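Local atomic coordinates of neurotoxin (Clostridium botulinum, PDB entry 2QN0), a protein that acts, as the light chain of botulinum neurotoxin type C1, as a zinc protease with dual substrate specificity, its targets being neuronal SNARE proteins. Residues T4-F8 and I91-K95; F86-I90 and I194-F198; R197-S203 and V379-A385; Y202-N207 and V369-I374. One frame throughout, in Å; residues are numbered along the deposited sequence.

Contact 1 (T4-F8 and I91-K95); sequences TINNF and IKLFK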
loop_
_atom_site.group_PDB
_atom_site.type_symbol
_atom_site.label_atom_id
_atom_site.label_comp_id
_atom_site.label_asym_id
_atom_site.label_seq_id
_atom_site.Cartn_x
_atom_site.Cartn_y
_atom_site.Cartn_z
ATOM N N THR A 4 4.465 17.437 4.289
ATOM C CA THR A 4 4.274 18.063 2.992
ATOM C C THR A 4 4.628 17.039 1.924
ATOM O O THR A 4 5.564 16.254 2.088
ATOM C CB THR A 4 5.179 19.297 2.829
ATOM O OG1 THR A 4 6.541 18.926 3.065
ATOM C CG2 THR A 4 4.775 20.384 3.811
ATOM N N ILE A 5 3.865 17.039 0.837
ATOM C CA ILE A 5 4.100 16.108 -0.256
ATOM C C ILE A 5 4.938 16.811 -1.321
ATOM O O ILE A 5 4.637 17.942 -1.701
ATOM C CB ILE A 5 2.760 15.648 -0.883
ATOM C CG1 ILE A 5 1.844 15.068 0.203
ATOM C CG2 ILE A 5 3.016 14.623 -1.971
ATOM C CD1 ILE A 5 2.432 13.876 0.944
ATOM N N ASN A 6 5.994 16.148 -1.784
ATOM C CA ASN A 6 6.866 16.718 -2.811
ATOM C C ASN A 6 6.217 16.680 -4.193
ATOM O O ASN A 6 5.449 15.771 -4.503
ATOM C CB ASN A 6 8.199 15.962 -2.871
ATOM C CG ASN A 6 9.032 16.139 -1.617
ATOM O OD1 ASN A 6 9.052 17.215 -1.020
ATOM N ND2 ASN A 6 9.741 15.088 -1.224
ATOM N N ASN A 7 6.534 17.675 -5.020
ATOM C CA ASN A 7 6.004 17.753 -6.379
ATOM C C ASN A 7 7.124 17.446 -7.365
ATOM O O ASN A 7 8.262 17.876 -7.173
ATOM C CB ASN A 7 5.448 19.152 -6.655
ATOM C CG ASN A 7 4.187 19.437 -5.875
ATOM O OD1 ASN A 7 3.139 18.839 -6.127
ATOM N ND2 ASN A 7 4.279 20.346 -4.912
ATOM N N PHE A 8 6.798 16.714 -8.425
ATOM C CA PHE A 8 7.798 16.336 -9.416
ATOM C C PHE A 8 7.265 16.275 -10.835
ATOM O O PHE A 8 6.062 16.163 -11.065
ATOM C CB PHE A 8 8.342 14.933 -9.126
ATOM C CG PHE A 8 8.974 14.773 -7.779
ATOM C CD1 PHE A 8 10.230 15.303 -7.514
ATOM C CD2 PHE A 8 8.327 14.044 -6.785
ATOM C CE1 PHE A 8 10.840 15.105 -6.279
ATOM C CE2 PHE A 8 8.927 13.840 -5.548
ATOM C CZ PHE A 8 10.185 14.369 -5.293
ATOM N N ILE A 91 1.070 11.687 -6.658
ATOM C CA ILE A 91 1.332 12.850 -5.818
ATOM C C ILE A 91 0.031 13.544 -5.426
ATOM O O ILE A 91 -0.182 13.876 -4.257
ATOM C CB ILE A 91 2.258 13.871 -6.544
ATOM C CG1 ILE A 91 3.659 13.282 -6.694
ATOM C CG2 ILE A 91 2.297 15.191 -5.776
ATOM C CD1 ILE A 91 4.282 12.824 -5.389
ATOM N N LYS A 92 -0.847 13.758 -6.401
ATOM C CA LYS A 92 -2.109 14.429 -6.119
ATOM C C LYS A 92 -2.936 13.626 -5.119
ATOM O O LYS A 92 -3.561 14.192 -4.222
ATOM C CB LYS A 92 -2.909 14.639 -7.409
ATOM C CG LYS A 92 -4.174 15.467 -7.213
ATOM C CD LYS A 92 -4.814 15.818 -8.550
ATOM C CE LYS A 92 -5.997 16.756 -8.364
ATOM N NZ LYS A 92 -6.561 17.173 -9.680
ATOM N N LEU A 93 -2.933 12.306 -5.267
ATOM C CA LEU A 93 -3.698 11.467 -4.352
ATOM C C LEU A 93 -3.145 11.559 -2.930
ATOM O O LEU A 93 -3.911 11.588 -1.968
ATOM C CB LEU A 93 -3.704 10.016 -4.847
ATOM C CG LEU A 93 -4.446 9.854 -6.178
ATOM C CD1 LEU A 93 -4.322 8.423 -6.667
ATOM C CD2 LEU A 93 -5.917 10.235 -6.000
ATOM N N PHE A 94 -1.823 11.614 -2.786
ATOM C CA PHE A 94 -1.255 11.731 -1.448
ATOM C C PHE A 94 -1.662 13.058 -0.821
ATOM O O PHE A 94 -1.904 13.132 0.378
ATOM C CB PHE A 94 0.270 11.599 -1.471
ATOM C CG PHE A 94 0.755 10.195 -1.217
ATOM C CD1 PHE A 94 0.755 9.247 -2.232
ATOM C CD2 PHE A 94 1.170 9.813 0.057
ATOM C CE1 PHE A 94 1.159 7.936 -1.987
ATOM C CE2 PHE A 94 1.574 8.504 0.315
ATOM C CZ PHE A 94 1.569 7.562 -0.712
ATOM N N LYS A 95 -1.743 14.111 -1.631
ATOM C CA LYS A 95 -2.158 15.409 -1.106
ATOM C C LYS A 95 -3.598 15.329 -0.589
ATOM O O LYS A 95 -3.930 15.907 0.448
ATOM C CB LYS A 95 -2.053 16.484 -2.194
ATOM C CG LYS A 95 -0.622 16.836 -2.590
ATOM C CD LYS A 95 -0.634 17.890 -3.696
ATOM C CE LYS A 95 0.759 18.250 -4.170
ATOM N NZ LYS A 95 0.687 19.268 -5.264
HETATM O O HOH W 1 1.994 21.516 -3.410
#
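I5 lies against one side of the helical turn I91-K95 and sends its two branches to I91 and F94, while its CB rests on CG of K95. Its CG2 meets CG2 of I91 at 3.9 Å, the two side chains running antiparallel to one another. CD1 goes instead to CB of F94, 4.0 Å away, and approaches the ring only obliquely. This split follows from chi1 of -55°, which sets CG1 beside the backbone N while CG2 stands opposite that N. Past its CG the lysine runs fully extended, chi2 to chi4 all near 180°, and delivers its ammonium to N7: NZ to OD1 is 2.6 Å, with the donor in the carbonyl plane on a lone pair. A water accepts from both K95 NZ and N7 ND2 and so closes a small ring around the bond. Next to this polar end, CD1 of I91 reaches O of N6 at 3.3 Å; that carbonyl is buried with no hydrogen-bonding partner in the model. The same CD1 touches the F8 ring at its edge. The N-terminal segment thus lies along helix 80-97, with I39 packing against both I5 and F94, while helix 223-238 meets F94 through L227.

Contact 2 (F86-I90 and I194-F198); sequences FLKEI and ISPRF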
loop_
_atom_site.group_PDB
_atom_site.type_symbol
_atom_site.label_atom_id
_atom_site.label_comp_id
_atom_site.label_asym_id
_atom_site.label_seq_id
_atom_site.Cartn_x
_atom_site.Cartn_y
_atom_site.Cartn_z
ATOM N N PHE A 86 1.432 9.411 -14.437
ATOM C CA PHE A 86 1.250 8.490 -13.312
ATOM C C PHE A 86 1.848 9.098 -12.048
ATOM O O PHE A 86 1.214 9.119 -10.991
ATOM C CB PHE A 86 1.938 7.156 -13.605
ATOM C CG PHE A 86 1.835 6.160 -12.481
ATOM C CD1 PHE A 86 0.686 5.392 -12.314
ATOM C CD2 PHE A 86 2.887 5.998 -11.586
ATOM C CE1 PHE A 86 0.586 4.470 -11.269
ATOM C CE2 PHE A 86 2.797 5.078 -10.533
ATOM C CZ PHE A 86 1.643 4.316 -10.379
ATOM N N LEU A 87 3.076 9.596 -12.163
ATOM C CA LEU A 87 3.758 10.205 -11.026
ATOM C C LEU A 87 2.925 11.331 -10.426
ATOM O O LEU A 87 2.751 11.412 -9.211
ATOM C CB LEU A 87 5.123 10.744 -11.464
ATOM C CG LEU A 87 5.958 11.494 -10.425
ATOM C CD1 LEU A 87 6.283 10.583 -9.244
ATOM C CD2 LEU A 87 7.240 11.985 -11.084
ATOM N N LYS A 88 2.403 12.204 -11.280
ATOM C CA LYS A 88 1.596 13.318 -10.805
ATOM C C LYS A 88 0.270 12.869 -10.197
ATOM O O LYS A 88 -0.247 13.514 -9.284
ATOM C CB LYS A 88 1.376 14.318 -11.946
ATOM C CG LYS A 88 2.645 15.118 -12.239
ATOM C CD LYS A 88 2.600 15.873 -13.559
ATOM C CE LYS A 88 3.919 16.620 -13.770
ATOM N NZ LYS A 88 4.019 17.234 -15.124
ATOM N N GLU A 89 -0.280 11.765 -10.694
ATOM C CA GLU A 89 -1.534 11.254 -10.148
ATOM C C GLU A 89 -1.294 10.770 -8.717
ATOM O O GLU A 89 -2.070 11.069 -7.811
ATOM C CB GLU A 89 -2.069 10.102 -11.011
ATOM C CG GLU A 89 -2.515 10.538 -12.412
ATOM C CD GLU A 89 -2.900 9.375 -13.310
ATOM O OE1 GLU A 89 -2.357 8.266 -13.118
ATOM O OE2 GLU A 89 -3.730 9.573 -14.226
ATOM N N ILE A 90 -0.213 10.024 -8.516
ATOM C CA ILE A 90 0.110 9.515 -7.188
ATOM C C ILE A 90 0.326 10.677 -6.219
ATOM O O ILE A 90 -0.172 10.664 -5.094
ATOM C CB ILE A 90 1.380 8.632 -7.221
ATOM C CG1 ILE A 90 1.124 7.375 -8.060
ATOM C CG2 ILE A 90 1.788 8.239 -5.795
ATOM C CD1 ILE A 90 0.004 6.482 -7.524
ATOM N N ILE A 194 0.249 -0.433 -8.247
ATOM C CA ILE A 194 -1.111 0.045 -8.413
ATOM C C ILE A 194 -1.258 1.178 -9.427
ATOM O O ILE A 194 -0.278 1.810 -9.821
ATOM C CB ILE A 194 -1.568 0.589 -7.041
ATOM C CG1 ILE A 194 -3.032 1.017 -7.051
ATOM C CG2 ILE A 194 -0.680 1.781 -6.665
ATOM C CD1 ILE A 194 -3.509 1.496 -5.685
ATOM N N SER A 195 -2.500 1.409 -9.844
ATOM C CA SER A 195 -2.844 2.526 -10.719
ATOM C C SER A 195 -4.243 2.924 -10.270
ATOM O O SER A 195 -5.238 2.413 -10.778
ATOM C CB SER A 195 -2.871 2.139 -12.192
ATOM O OG SER A 195 -3.143 3.305 -12.958
ATOM N N PRO A 196 -4.331 3.843 -9.299
ATOM C CA PRO A 196 -5.606 4.317 -8.755
ATOM C C PRO A 196 -6.628 4.875 -9.738
ATOM O O PRO A 196 -7.822 4.844 -9.445
ATOM C CB PRO A 196 -5.178 5.357 -7.720
ATOM C CG PRO A 196 -3.834 4.869 -7.278
ATOM C CD PRO A 196 -3.199 4.463 -8.586
ATOM N N ARG A 197 -6.191 5.379 -10.894
ATOM C CA ARG A 197 -7.168 5.937 -11.832
ATOM C C ARG A 197 -8.048 4.875 -12.482
ATOM O O ARG A 197 -9.046 5.201 -13.120
ATOM C CB ARG A 197 -6.497 6.809 -12.907
ATOM C CG ARG A 197 -5.886 6.096 -14.093
ATOM C CD ARG A 197 -5.529 7.136 -15.165
ATOM N NE ARG A 197 -4.787 6.575 -16.293
ATOM C CZ ARG A 197 -5.332 5.868 -17.279
ATOM N NH1 ARG A 197 -6.634 5.628 -17.288
ATOM N NH2 ARG A 197 -4.569 5.397 -18.257
ATOM N N PHE A 198 -7.676 3.607 -12.336
ATOM C CA PHE A 198 -8.495 2.516 -12.870
ATOM C C PHE A 198 -9.386 2.143 -11.691
ATOM O O PHE A 198 -8.968 1.415 -10.788
ATOM C CB PHE A 198 -7.612 1.344 -13.298
ATOM C CG PHE A 198 -6.909 1.571 -14.606
ATOM C CD1 PHE A 198 -7.487 1.157 -15.802
ATOM C CD2 PHE A 198 -5.686 2.233 -14.649
ATOM C CE1 PHE A 198 -6.858 1.401 -17.024
ATOM C CE2 PHE A 198 -5.049 2.483 -15.866
ATOM C CZ PHE A 198 -5.638 2.065 -17.054
HETATM O O HOH W 2 -2.013 6.757 -15.358
HETATM O O HOH W 3 -3.299 6.012 -11.580
#
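F86 turns the rim of its ring to the backbone of I194, with CE1 3.1 Å from the I194 carbonyl O and CZ almost as near. That oxygen lies close to the ring plane, as does CA of S195, so the approach is edge-on. A chi1 of 178° swings the ring away from the backbone N of F86, and CG1 of I90, one helical turn on, covers one face at 3.7 Å above the plane. I90 also reaches across: its CD1 packs on CD of P196 at 3.9 Å, the two side chains meeting at about a right angle. Helix 80-97 is thereby joined to the loop after strand 190-193, where I194 packs on I226 and E230 of helix 223-238, its side chain about 9 Å from the zinc ion.

The third line of contact is polar at its end but largely indirect. OE2 of E89 sits 3.2 Å from CD of R197, whereas its separation from NE is 3.8 Å, a long salt bridge, and the carboxylate and guanidinium planes are 65° apart rather than matched. Two waters work through the other oxygen. One donates to E89 OE1 and accepts from R197 NE at 2.9 Å; the second donates to OE1, accepts from R197 N in the type I beta turn S195-F198, and bonds to OG of S195, which is also hydrogen-bonded to Y76.

The chemistry implies a long ion pair supplemented by two bridging waters: the nearby arginine would be expected to stabilise the carboxylate's negative charge.

Contact 3 (R197-S203 and V379-A385); sequences RFMLTYS and VYTPVTA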
loop_
_atom_site.group_PDB
_atom_site.type_symbol
_atom_site.label_atom_id
_atom_site.label_comp_id
_atom_site.label_asym_id
_atom_site.label_seq_id
_atom_site.Cartn_x
_atom_site.Cartn_y
_atom_site.Cartn_z
ATOM N N ARG A 197 -6.191 5.379 -10.894
ATOM C CA ARG A 197 -7.168 5.937 -11.832
ATOM C C ARG A 197 -8.048 4.875 -12.482
ATOM O O ARG A 197 -9.046 5.201 -13.120
ATOM C CB ARG A 197 -6.497 6.809 -12.907
ATOM C CG ARG A 197 -5.886 6.096 -14.093
ATOM C CD ARG A 197 -5.529 7.136 -15.165
ATOM N NE ARG A 197 -4.787 6.575 -16.293
ATOM C CZ ARG A 197 -5.332 5.868 -17.279
ATOM N NH1 ARG A 197 -6.634 5.628 -17.288
ATOM N NH2 ARG A 197 -4.569 5.397 -18.257
ATOM N N PHE A 198 -7.676 3.607 -12.336
ATOM C CA PHE A 198 -8.495 2.516 -12.870
ATOM C C PHE A 198 -9.386 2.143 -11.691
ATOM O O PHE A 198 -8.968 1.415 -10.788
ATOM C CB PHE A 198 -7.612 1.344 -13.298
ATOM C CG PHE A 198 -6.909 1.571 -14.606
ATOM C CD1 PHE A 198 -7.487 1.157 -15.802
ATOM C CD2 PHE A 198 -5.686 2.233 -14.649
ATOM C CE1 PHE A 198 -6.858 1.401 -17.024
ATOM C CE2 PHE A 198 -5.049 2.483 -15.866
ATOM C CZ PHE A 198 -5.638 2.065 -17.054
ATOM N N MET A 199 -10.613 2.654 -11.709
ATOM C CA MET A 199 -11.548 2.454 -10.610
ATOM C C MET A 199 -12.567 1.329 -10.708
ATOM O O MET A 199 -13.237 1.151 -11.723
ATOM C CB MET A 199 -12.301 3.760 -10.353
ATOM C CG MET A 199 -11.398 4.951 -10.087
ATOM S SD MET A 199 -12.302 6.500 -10.223
ATOM C CE MET A 199 -12.063 6.866 -11.977
ATOM N N LEU A 200 -12.686 0.592 -9.611
ATOM C CA LEU A 200 -13.633 -0.504 -9.492
ATOM C C LEU A 200 -15.021 0.123 -9.346
ATOM O O LEU A 200 -15.162 1.185 -8.733
ATOM C CB LEU A 200 -13.258 -1.330 -8.252
ATOM C CG LEU A 200 -14.129 -2.446 -7.674
ATOM C CD1 LEU A 200 -13.244 -3.382 -6.843
ATOM C CD2 LEU A 200 -15.238 -1.855 -6.816
ATOM N N THR A 201 -16.038 -0.512 -9.927
ATOM C CA THR A 201 -17.405 -0.000 -9.839
ATOM C C THR A 201 -18.298 -0.984 -9.087
ATOM O O THR A 201 -18.071 -2.195 -9.127
ATOM C CB THR A 201 -17.996 0.271 -11.238
ATOM O OG1 THR A 201 -17.907 -0.914 -12.037
ATOM C CG2 THR A 201 -17.226 1.400 -11.926
ATOM N N TYR A 202 -19.321 -0.460 -8.419
ATOM C CA TYR A 202 -20.219 -1.280 -7.605
ATOM C C TYR A 202 -21.575 -0.602 -7.420
ATOM O O TYR A 202 -21.733 0.580 -7.733
ATOM C CB TYR A 202 -19.576 -1.471 -6.231
ATOM C CG TYR A 202 -19.215 -0.136 -5.611
ATOM C CD1 TYR A 202 -20.154 0.594 -4.877
ATOM C CD2 TYR A 202 -17.985 0.465 -5.884
ATOM C CE1 TYR A 202 -19.884 1.890 -4.444
ATOM C CE2 TYR A 202 -17.707 1.765 -5.456
ATOM C CZ TYR A 202 -18.662 2.471 -4.744
ATOM O OH TYR A 202 -18.418 3.775 -4.370
ATOM N N SER A 203 -22.546 -1.355 -6.901
ATOM C CA SER A 203 -23.879 -0.825 -6.625
ATOM C C SER A 203 -24.251 -1.100 -5.164
ATOM O O SER A 203 -25.131 -0.444 -4.604
ATOM C CB SER A 203 -24.926 -1.443 -7.562
ATOM O OG SER A 203 -24.990 -2.851 -7.432
ATOM N N VAL A 379 -18.843 -6.393 -8.677
ATOM C CA VAL A 379 -18.298 -5.280 -9.437
ATOM C C VAL A 379 -18.789 -5.280 -10.875
ATOM O O VAL A 379 -19.277 -6.290 -11.383
ATOM C CB VAL A 379 -16.754 -5.288 -9.417
ATOM C CG1 VAL A 379 -16.260 -5.163 -7.977
ATOM C CG2 VAL A 379 -16.223 -6.564 -10.050
ATOM N N TYR A 380 -18.665 -4.132 -11.523
ATOM C CA TYR A 380 -19.101 -3.980 -12.903
ATOM C C TYR A 380 -17.912 -3.555 -13.747
ATOM O O TYR A 380 -16.767 -3.782 -13.362
ATOM C CB TYR A 380 -20.217 -2.939 -12.969
ATOM C CG TYR A 380 -21.410 -3.310 -12.123
ATOM C CD1 TYR A 380 -22.328 -4.264 -12.558
ATOM C CD2 TYR A 380 -21.602 -2.736 -10.867
ATOM C CE1 TYR A 380 -23.412 -4.637 -11.763
ATOM C CE2 TYR A 380 -22.678 -3.103 -10.064
ATOM C CZ TYR A 380 -23.579 -4.051 -10.516
ATOM O OH TYR A 380 -24.645 -4.408 -9.723
ATOM N N THR A 381 -18.165 -2.943 -14.900
ATOM C CA THR A 381 -17.057 -2.526 -15.748
ATOM C C THR A 381 -16.303 -1.381 -15.085
ATOM O O THR A 381 -16.905 -0.409 -14.640
ATOM C CB THR A 381 -17.544 -2.062 -17.136
ATOM O OG1 THR A 381 -18.342 -3.092 -17.730
ATOM C CG2 THR A 381 -16.355 -1.780 -18.045
ATOM N N PRO A 382 -14.970 -1.495 -14.994
ATOM C CA PRO A 382 -14.146 -0.453 -14.378
ATOM C C PRO A 382 -14.214 0.840 -15.184
ATOM O O PRO A 382 -14.440 0.811 -16.395
ATOM C CB PRO A 382 -12.740 -1.057 -14.409
ATOM C CG PRO A 382 -12.988 -2.533 -14.426
ATOM C CD PRO A 382 -14.145 -2.654 -15.375
ATOM N N VAL A 383 -14.026 1.966 -14.508
ATOM C CA VAL A 383 -14.044 3.262 -15.176
ATOM C C VAL A 383 -12.769 4.019 -14.839
ATOM O O VAL A 383 -12.030 3.641 -13.931
ATOM C CB VAL A 383 -15.258 4.127 -14.740
ATOM C CG1 VAL A 383 -16.558 3.461 -15.176
ATOM C CG2 VAL A 383 -15.247 4.338 -13.231
ATOM N N THR A 384 -12.498 5.075 -15.594
ATOM C CA THR A 384 -11.329 5.894 -15.330
ATOM C C THR A 384 -11.716 7.343 -15.590
ATOM O O THR A 384 -12.840 7.629 -16.008
ATOM C CB THR A 384 -10.124 5.487 -16.208
ATOM O OG1 THR A 384 -8.954 6.177 -15.751
ATOM C CG2 THR A 384 -10.370 5.828 -17.674
ATOM N N ALA A 385 -10.795 8.257 -15.320
ATOM C CA ALA A 385 -11.061 9.673 -15.512
ATOM C C ALA A 385 -9.747 10.434 -15.481
ATOM O O ALA A 385 -8.717 9.887 -15.087
ATOM C CB ALA A 385 -11.985 10.185 -14.407
HETATM O O HOH W 4 -15.064 -2.813 -11.496
#
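T384 places one hydroxyl between two groups of R197: OG1 donates to the R197 carbonyl O at 2.8 Å and accepts from NH1, also at 2.8 Å. The NH1 bond lies exactly in the guanidinium plane, while the hydroxyl approaches the carbonyl from well above its plane. Chi1 of -171° turns OG1 of T384 toward R197, and the two side chains run alongside each other. F198 CE2 covers the centre of one guanidinium face.

Further along, M199 and V383 form a single antiparallel hydrogen-bonded pair. M199 N donates to V383 O at 2.8 Å and V383 N returns a bond to M199 O. The methionine bends at chi3 (-90°), bringing CE over the T384 backbone and close to CB of A385.

T201 takes over where this pairing ends. Its OG1 donates to T381 O at 2.8 Å, CG2 leans on V383 CG2, and its carbonyl accepts from Y380 N at 3.1 Å. A water spans T201 N and Y380 O. Just before T201, CG of L200 is pressed tightly by CG1 of V379 at 3.5 Å. At the far end Y380 OH and S203 OG share a 2.8 Å hydrogen bond.

Outward, backbone bonds tie L200 to M221 and Y202 to F219 on one side, and P382 to V424 and T384 to R422 on the other; the contact thus joins the two small antiparallel sheets, strands 201-202/219-220 and 383-384/422-423.

Contact 4 (Y202-N207 and V369-I374); sequences YSNATN and VQNRKI
The Y202 ring has the peptide of R372 over one face, its N 3.5 Å above the plane and offset toward the rim. CB of R372 adds a CH-pi contact, 4.3 Å from the centroid and 17° off the normal, while CG of Q370 lies at the ring's edge. The other flat pair is N207 and Q370, whose amide planes are 36° apart. Q370, bent at chi2, turns its amide back to the N207 backbone: NE2 donates to N207 O at 3.0 Å, almost straight at 174°, and OE1 accepts from N207 N at 3.0 Å. N207 ND2 and N371 N also donate to OE1, so three N-H groups grip one oxygen and fix the amide's rotation. A205 CB packs on Q370 CD at 3.4 Å. Backbone bonds complete the join, T206 N to N371 O and K373 N to N204 O, both 2.9 Å. Beyond the contact, R372 NE forms a salt bridge and N371 ND2 a hydrogen bond, both with E360 OE2; the R372 side chain touches H229, a zinc ligand, and lies about 6 Å from the metal. Chemically, neutral amides and peptides carry this join, anchoring the backbone from which the R372 side chain extends toward the zinc site.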
loop_
_atom_site.group_PDB
_atom_site.type_symbol
_atom_site.label_atom_id
_atom_site.label_comp_id
_atom_site.label_asym_id
_atom_site.label_seq_id
_atom_site.Cartn_x
_atom_site.Cartn_y
_atom_site.Cartn_z
ATOM N N TYR A 202 -19.321 -0.460 -8.419
ATOM C CA TYR A 202 -20.219 -1.280 -7.605
ATOM C C TYR A 202 -21.575 -0.602 -7.420
ATOM O O TYR A 202 -21.733 0.580 -7.733
ATOM C CB TYR A 202 -19.576 -1.471 -6.231
ATOM C CG TYR A 202 -19.215 -0.136 -5.611
ATOM C CD1 TYR A 202 -20.154 0.594 -4.877
ATOM C CD2 TYR A 202 -17.985 0.465 -5.884
ATOM C CE1 TYR A 202 -19.884 1.890 -4.444
ATOM C CE2 TYR A 202 -17.707 1.765 -5.456
ATOM C CZ TYR A 202 -18.662 2.471 -4.744
ATOM O OH TYR A 202 -18.418 3.775 -4.370
ATOM N N SER A 203 -22.546 -1.355 -6.901
ATOM C CA SER A 203 -23.879 -0.825 -6.625
ATOM C C SER A 203 -24.251 -1.100 -5.164
ATOM O O SER A 203 -25.131 -0.444 -4.604
ATOM C CB SER A 203 -24.926 -1.443 -7.562
ATOM O OG SER A 203 -24.990 -2.851 -7.432
ATOM N N ASN A 204 -23.580 -2.074 -4.552
ATOM C CA ASN A 204 -23.821 -2.418 -3.148
ATOM C C ASN A 204 -22.898 -1.491 -2.367
ATOM O O ASN A 204 -21.761 -1.850 -2.058
ATOM C CB ASN A 204 -23.454 -3.887 -2.894
ATOM C CG ASN A 204 -23.654 -4.303 -1.450
ATOM O OD1 ASN A 204 -24.304 -3.607 -0.670
ATOM N ND2 ASN A 204 -23.099 -5.454 -1.088
ATOM N N ALA A 205 -23.408 -0.299 -2.061
ATOM C CA ALA A 205 -22.640 0.747 -1.389
ATOM C C ALA A 205 -22.980 1.029 0.070
ATOM O O ALA A 205 -24.036 0.646 0.566
ATOM C CB ALA A 205 -22.757 2.037 -2.196
ATOM N N THR A 206 -22.077 1.735 0.745
ATOM C CA THR A 206 -22.258 2.066 2.154
ATOM C C THR A 206 -23.305 3.136 2.417
ATOM O O THR A 206 -24.031 3.065 3.405
ATOM C CB THR A 206 -20.938 2.541 2.799
ATOM O OG1 THR A 206 -20.463 3.706 2.114
ATOM C CG2 THR A 206 -19.889 1.450 2.730
ATOM N N ASN A 207 -23.379 4.128 1.535
ATOM C CA ASN A 207 -24.327 5.220 1.704
ATOM C C ASN A 207 -25.612 5.064 0.900
ATOM O O ASN A 207 -25.586 4.928 -0.322
ATOM C CB ASN A 207 -23.663 6.549 1.335
ATOM C CG ASN A 207 -22.559 6.935 2.301
ATOM O OD1 ASN A 207 -22.823 7.347 3.426
ATOM N ND2 ASN A 207 -21.315 6.790 1.866
ATOM N N VAL A 369 -17.055 9.919 1.260
ATOM C CA VAL A 369 -17.191 9.486 -0.123
ATOM C C VAL A 369 -17.999 8.200 -0.169
ATOM O O VAL A 369 -18.065 7.459 0.815
ATOM C CB VAL A 369 -15.818 9.215 -0.793
ATOM C CG1 VAL A 369 -15.000 10.501 -0.849
ATOM C CG2 VAL A 369 -15.064 8.124 -0.035
ATOM N N GLN A 370 -18.630 7.949 -1.309
ATOM C CA GLN A 370 -19.401 6.730 -1.495
ATOM C C GLN A 370 -18.365 5.626 -1.651
ATOM O O GLN A 370 -17.271 5.870 -2.157
ATOM C CB GLN A 370 -20.245 6.829 -2.772
ATOM C CG GLN A 370 -21.120 5.612 -3.057
ATOM C CD GLN A 370 -22.156 5.375 -1.971
ATOM O OE1 GLN A 370 -21.812 5.054 -0.833
ATOM N NE2 GLN A 370 -23.434 5.538 -2.318
ATOM N N ASN A 371 -18.697 4.416 -1.215
ATOM C CA ASN A 371 -17.761 3.311 -1.345
ATOM C C ASN A 371 -18.484 1.977 -1.250
ATOM O O ASN A 371 -19.633 1.913 -0.813
ATOM C CB ASN A 371 -16.677 3.396 -0.260
ATOM C CG ASN A 371 -15.517 2.446 -0.520
ATOM O OD1 ASN A 371 -15.038 2.337 -1.648
ATOM N ND2 ASN A 371 -15.049 1.768 0.527
ATOM N N ARG A 372 -17.807 0.914 -1.670
ATOM C CA ARG A 372 -18.387 -0.419 -1.613
ATOM C C ARG A 372 -18.722 -0.727 -0.159
ATOM O O ARG A 372 -18.000 -0.325 0.750
ATOM C CB ARG A 372 -17.395 -1.445 -2.168
ATOM C CG ARG A 372 -16.004 -1.384 -1.543
ATOM C CD ARG A 372 -15.040 -2.327 -2.257
ATOM N NE ARG A 372 -13.666 -2.184 -1.776
ATOM C CZ ARG A 372 -12.622 -2.828 -2.293
ATOM N NH1 ARG A 372 -12.793 -3.665 -3.309
ATOM N NH2 ARG A 372 -11.404 -2.630 -1.798
ATOM N N LYS A 373 -19.830 -1.427 0.061
ATOM C CA LYS A 373 -20.253 -1.771 1.411
ATOM C C LYS A 373 -19.386 -2.878 2.009
ATOM O O LYS A 373 -19.142 -2.900 3.217
ATOM C CB LYS A 373 -21.715 -2.209 1.401
ATOM C CG LYS A 373 -22.294 -2.456 2.784
ATOM C CD LYS A 373 -23.771 -2.788 2.691
ATOM C CE LYS A 373 -24.373 -3.024 4.065
ATOM N NZ LYS A 373 -25.821 -3.362 3.961
ATOM N N ILE A 374 -18.942 -3.796 1.160
ATOM C CA ILE A 374 -18.093 -4.905 1.588
ATOM C C ILE A 374 -16.964 -5.094 0.588
ATOM O O ILE A 374 -17.074 -4.689 -0.570
ATOM C CB ILE A 374 -18.880 -6.239 1.688
ATOM C CG1 ILE A 374 -19.685 -6.471 0.410
ATOM C CG2 ILE A 374 -19.778 -6.223 2.921
ATOM C CD1 ILE A 374 -20.346 -7.843 0.345
HETATM O O HOH W 5 -26.192 -5.180 1.509
HETATM O O HOH W 6 -19.183 7.541 3.260
#

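How the contacts relate
Contact 2 is the most buried of the four, whereas contacts 1, 3 and 4 are only partly buried. Contacts 1 and 2 load successive turns of helix 80-97 and touch through L93 and P196; each sets apolar packing beside a charged side chain, but the lysine of contact 1 bonds directly where the ion pair of contact 2 works largely through water. R197 and F198 carry contact 2 into contact 3, and Y202 and S203 carry contact 3 into contact 4, which is nested within its loop. Backbone bonds run through both, the hydroxyl bonds of contact 3 being replaced by the Q370 amide in contact 4, while contact 1 lies about 27 Å from contact 4, centre to centre.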